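Local atomic coordinates of zinc uptake regulation protein (Escherichia coli, PDB entry 4MTE), a protein that represses zinc-uptake genes such as znuACB by binding their operator DNA with zinc as its cofactor. Residues Q73-K78 against H89-P94. Numbering follows the deposited sequence.
With ZN (zinc ion), chain N; nucleotides of chain F.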
ATOM      1  N   GLN D  73      13.133 -30.122   3.602  1.00 48.35           N
ATOM      2  CA  GLN D  73      13.022 -31.561   3.354  1.00 46.52           C
ATOM      3  C   GLN D  73      12.617 -31.883   1.911  1.00 44.83           C
ATOM      4  O   GLN D  73      12.589 -33.049   1.518  1.00 48.51           O
ATOM      5  CB  GLN D  73      12.046 -32.205   4.345  1.00 32.82           C
ATOM      6  CG  GLN D  73      12.486 -32.084   5.802  1.00 31.30           C
ATOM      7  CD  GLN D  73      13.888 -32.621   6.039  1.00 44.98           C
ATOM      8  OE1 GLN D  73      14.268 -33.655   5.493  1.00 45.68           O
ATOM      9  NE2 GLN D  73      14.669 -31.913   6.848  1.00 56.87           N
ATOM     10  N   GLY D  74      12.303 -30.855   1.130  1.00 44.12           N
ATOM     11  CA  GLY D  74      12.103 -31.016  -0.302  1.00 28.16           C
ATOM     12  C   GLY D  74      10.716 -31.474  -0.717  1.00 32.04           C
ATOM     13  O   GLY D  74      10.519 -31.905  -1.853  1.00 35.32           O
ATOM     14  N   PHE D  75       9.752 -31.371   0.191  1.00 39.05           N
ATOM     15  CA  PHE D  75       8.375 -31.764  -0.098  1.00 43.61           C
ATOM     16  C   PHE D  75       7.627 -30.651  -0.822  1.00 51.33           C
ATOM     17  O   PHE D  75       6.644 -30.903  -1.519  1.00 42.11           O
ATOM     18  CB  PHE D  75       7.647 -32.114   1.200  1.00 43.91           C
ATOM     19  CG  PHE D  75       8.337 -33.170   2.010  1.00 42.09           C
ATOM     20  CD1 PHE D  75       9.011 -34.204   1.387  1.00 47.54           C
ATOM     21  CD2 PHE D  75       8.325 -33.123   3.391  1.00 44.46           C
ATOM     22  CE1 PHE D  75       9.652 -35.173   2.123  1.00 42.98           C
ATOM     23  CE2 PHE D  75       8.969 -34.092   4.133  1.00 45.55           C
ATOM     24  CZ  PHE D  75       9.632 -35.118   3.495  1.00 53.05           C
ATOM     25  N   VAL D  76       8.107 -29.422  -0.654  1.00 46.12           N
ATOM     26  CA  VAL D  76       7.451 -28.243  -1.209  1.00 46.25           C
ATOM     27  C   VAL D  76       8.440 -27.423  -2.030  1.00 44.24           C
ATOM     28  O   VAL D  76       9.642 -27.438  -1.766  1.00 33.04           O
ATOM     29  CB  VAL D  76       6.856 -27.365  -0.075  1.00 46.75           C
ATOM     30  CG1 VAL D  76       6.258 -26.067  -0.623  1.00 58.63           C
ATOM     31  CG2 VAL D  76       5.806 -28.150   0.706  1.00 44.19           C
ATOM     32  N   HIS D  77       7.919 -26.737  -3.043  1.00 35.80           N
ATOM     33  CA  HIS D  77       8.686 -25.760  -3.803  1.00 34.05           C
ATOM     34  C   HIS D  77       8.055 -24.391  -3.633  1.00 54.18           C
ATOM     35  O   HIS D  77       6.828 -24.262  -3.528  1.00 41.79           O
ATOM     36  CB  HIS D  77       8.709 -26.110  -5.289  1.00 42.02           C
ATOM     37  CG  HIS D  77       9.409 -27.396  -5.596  1.00 57.65           C
ATOM     38  ND1 HIS D  77      10.750 -27.588  -5.359  1.00 49.75           N
ATOM     39  CD2 HIS D  77       8.948 -28.551  -6.132  1.00 39.49           C
ATOM     40  CE1 HIS D  77      11.088 -28.812  -5.729  1.00 50.36           C
ATOM     41  NE2 HIS D  77      10.014 -29.415  -6.200  1.00 66.86           N
ATOM     42  N   LYS D  78       8.906 -23.374  -3.609  1.00 38.54           N
ATOM     43  CA  LYS D  78       8.461 -21.995  -3.630  1.00 37.99           C
ATOM     44  C   LYS D  78       8.387 -21.536  -5.079  1.00 37.99           C
ATOM     45  O   LYS D  78       9.335 -21.719  -5.845  1.00 40.89           O
ATOM     46  CB  LYS D  78       9.440 -21.111  -2.860  1.00 42.34           C
ATOM     47  CG  LYS D  78       9.031 -19.652  -2.793  1.00 48.74           C
ATOM     48  CD  LYS D  78      10.085 -18.819  -2.090  1.00 69.09           C
ATOM     49  CE  LYS D  78       9.639 -17.378  -1.919  1.00 57.80           C
ATOM     50  NZ  LYS D  78       8.478 -17.270  -0.996  1.00 53.23           N
ATOM     51  N   HIS D  89       5.445 -33.060  -6.517  1.00 61.34           N
ATOM     52  CA  HIS D  89       4.887 -34.357  -6.891  1.00 71.38           C
ATOM     53  C   HIS D  89       5.978 -35.262  -7.452  1.00 63.49           C
ATOM     54  O   HIS D  89       5.698 -36.166  -8.237  1.00 74.33           O
ATOM     55  CB  HIS D  89       3.773 -34.175  -7.925  1.00 52.24           C
ATOM     56  CG  HIS D  89       2.638 -33.323  -7.444  1.00 63.59           C
ATOM     57  ND1 HIS D  89       1.549 -33.840  -6.777  1.00 72.01           N
ATOM     58  CD2 HIS D  89       2.428 -31.989  -7.534  1.00 62.96           C
ATOM     59  CE1 HIS D  89       0.715 -32.860  -6.475  1.00 64.26           C
ATOM     60  NE2 HIS D  89       1.225 -31.727  -6.923  1.00 73.08           N
ATOM     61  N   LEU D  90       7.217 -35.017  -7.032  1.00 61.48           N
ATOM     62  CA  LEU D  90       8.377 -35.716  -7.580  1.00 65.94           C
ATOM     63  C   LEU D  90       9.475 -35.958  -6.545  1.00 66.48           C
ATOM     64  O   LEU D  90      10.638 -36.112  -6.911  1.00 78.85           O
ATOM     65  CB  LEU D  90       8.980 -34.904  -8.732  1.00 67.68           C
ATOM     66  CG  LEU D  90       8.099 -34.569  -9.936  1.00 73.27           C
ATOM     67  CD1 LEU D  90       8.841 -33.600 -10.843  1.00 64.52           C
ATOM     68  CD2 LEU D  90       7.711 -35.831 -10.694  1.00 69.35           C
ATOM     69  N   PHE D  91       9.124 -35.988  -5.261  1.00 70.39           N
ATOM     70  CA  PHE D  91      10.136 -36.177  -4.220  1.00 66.32           C
ATOM     71  C   PHE D  91      10.293 -37.647  -3.824  1.00 84.02           C
ATOM     72  O   PHE D  91      11.106 -37.977  -2.961  1.00 79.23           O
ATOM     73  CB  PHE D  91       9.854 -35.294  -2.991  1.00 54.58           C
ATOM     74  CG  PHE D  91       8.593 -35.647  -2.242  1.00 56.63           C
ATOM     75  CD1 PHE D  91       8.518 -36.799  -1.476  1.00 60.57           C
ATOM     76  CD2 PHE D  91       7.494 -34.804  -2.276  1.00 62.26           C
ATOM     77  CE1 PHE D  91       7.365 -37.115  -0.784  1.00 65.55           C
ATOM     78  CE2 PHE D  91       6.341 -35.116  -1.580  1.00 55.15           C
ATOM     79  CZ  PHE D  91       6.278 -36.271  -0.834  1.00 56.51           C
ATOM     80  N   ASP D  92       9.516 -38.522  -4.456  1.00112.33           N
ATOM     81  CA  ASP D  92       9.644 -39.961  -4.231  1.00117.33           C
ATOM     82  C   ASP D  92      10.921 -40.497  -4.882  1.00106.51           C
ATOM     83  O   ASP D  92      11.438 -41.544  -4.490  1.00100.86           O
ATOM     84  CB  ASP D  92       8.416 -40.715  -4.757  1.00103.59           C
ATOM     85  CG  ASP D  92       8.023 -40.293  -6.161  1.00 90.47           C
ATOM     86  OD1 ASP D  92       8.383 -39.170  -6.571  1.00 98.82           O
ATOM     87  OD2 ASP D  92       7.346 -41.084  -6.851  1.00 99.06           O
ATOM     88  N   GLN D  93      11.418 -39.766  -5.876  1.00101.50           N
ATOM     89  CA  GLN D  93      12.696 -40.066  -6.514  1.00119.89           C
ATOM     90  C   GLN D  93      13.788 -39.255  -5.821  1.00125.24           C
ATOM     91  O   GLN D  93      13.483 -38.391  -4.996  1.00121.94           O
ATOM     92  CB  GLN D  93      12.633 -39.707  -8.003  1.00109.75           C
ATOM     93  CG  GLN D  93      12.271 -38.256  -8.282  1.00109.05           C
ATOM     94  CD  GLN D  93      12.414 -37.882  -9.744  1.00120.40           C
ATOM     95  OE1 GLN D  93      12.947 -36.822 -10.076  1.00118.64           O
ATOM     96  NE2 GLN D  93      11.930 -38.748 -10.628  1.00119.14           N
ATOM     97  N   PRO D  94      15.066 -39.533  -6.135  1.00130.47           N
ATOM     98  CA  PRO D  94      16.122 -38.650  -5.625  1.00133.67           C
ATOM     99  C   PRO D  94      15.905 -37.205  -6.068  1.00134.35           C
ATOM    100  O   PRO D  94      15.241 -36.983  -7.082  1.00129.13           O
ATOM    101  CB  PRO D  94      17.405 -39.231  -6.239  1.00125.63           C
ATOM    102  CG  PRO D  94      16.949 -40.182  -7.312  1.00115.55           C
ATOM    103  CD  PRO D  94      15.626 -40.691  -6.852  1.00117.23           C
TER
HETATM  104 ZN    ZN N 202       9.560 -31.134  -7.152  1.00 52.81          ZN
ATOM    105  P    DA F  21       6.470 -14.546   0.944  1.00 33.68           P
ATOM    106  OP1  DA F  21       7.543 -14.925   0.002  1.00 42.26           O
ATOM    107  OP2  DA F  21       5.360 -15.478   1.234  1.00 49.82           O
ATOM    108  O5'  DA F  21       7.160 -14.167   2.329  1.00 40.76           O
ATOM    109  C5'  DA F  21       8.219 -13.232   2.298  1.00 36.10           C
ATOM    110  C4'  DA F  21       8.720 -12.924   3.696  1.00 32.21           C
ATOM    111  O4'  DA F  21       7.688 -12.241   4.444  1.00 38.98           O
ATOM    112  C3'  DA F  21       9.103 -14.133   4.547  1.00 34.23           C
ATOM    113  O3'  DA F  21      10.518 -14.153   4.642  1.00 36.65           O
ATOM    114  C2'  DA F  21       8.404 -13.911   5.894  1.00 40.26           C
ATOM    115  C1'  DA F  21       7.972 -12.452   5.809  1.00 36.57           C
ATOM    116  N9   DA F  21       6.796 -12.081   6.588  1.00 29.08           N
ATOM    117  C8   DA F  21       5.487 -12.409   6.358  1.00 26.77           C
ATOM    118  N7   DA F  21       4.653 -11.905   7.242  1.00 31.42           N
ATOM    119  C5   DA F  21       5.474 -11.195   8.102  1.00 38.75           C
ATOM    120  C6   DA F  21       5.220 -10.426   9.255  1.00 33.78           C
ATOM    121  N6   DA F  21       4.006 -10.218   9.778  1.00 26.53           N
ATOM    122  N1   DA F  21       6.282  -9.865   9.860  1.00 29.94           N
ATOM    123  C2   DA F  21       7.505 -10.052   9.360  1.00 34.94           C
ATOM    124  N3   DA F  21       7.868 -10.748   8.290  1.00 37.96           N
ATOM    125  C4   DA F  21       6.795 -11.296   7.709  1.00 26.31           C
TER
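Phe91 sets its CG between its own backbone N and carbonyl carbon (chi1 66°), which swings the ring in against Phe75, whose CG stands anti to the carbonyl carbon (chi1 -55°). The two rings form an edge-to-face pair, centroids 4.9 Å apart and planes at 56°. The Phe75 edge supplies CD1, which sits over the centre of one Phe91 face. The same face also lies against the Phe75 backbone, CD2 of Phe91 coming to 3.8 Å from Phe75 CA. Next to it, Phe91 CB packs on the carbonyl O of Gly74, the positive-phi residue of the Schellman motif that ends helix 60-72. Ala13 and Cys17 of helix 6-20, Leu32 and Leu70 touch the Phe75 side chain, and Leu9 touches Phe91. An alanine in place of Phe91 would probably leave Phe75 CD1 without the face beneath it and open a gap between the loop and the Phe75 ring. Two residues beyond Phe75, His77 NE2 binds zinc at 2.0 Å, a site completed by Cys88, His96 and Glu111. Lys78 follows, its NZ donating to OP1 of DA21 of chain F at 2.7 Å. The aromatic pair thus joins the loop after strand 84-87 to the turn leading from helix 60-72 into wing strand 76-79, which carries the zinc ligand and the phosphate-binding lysine, in the winged-helix DNA-binding domain of a Fur-family repressor.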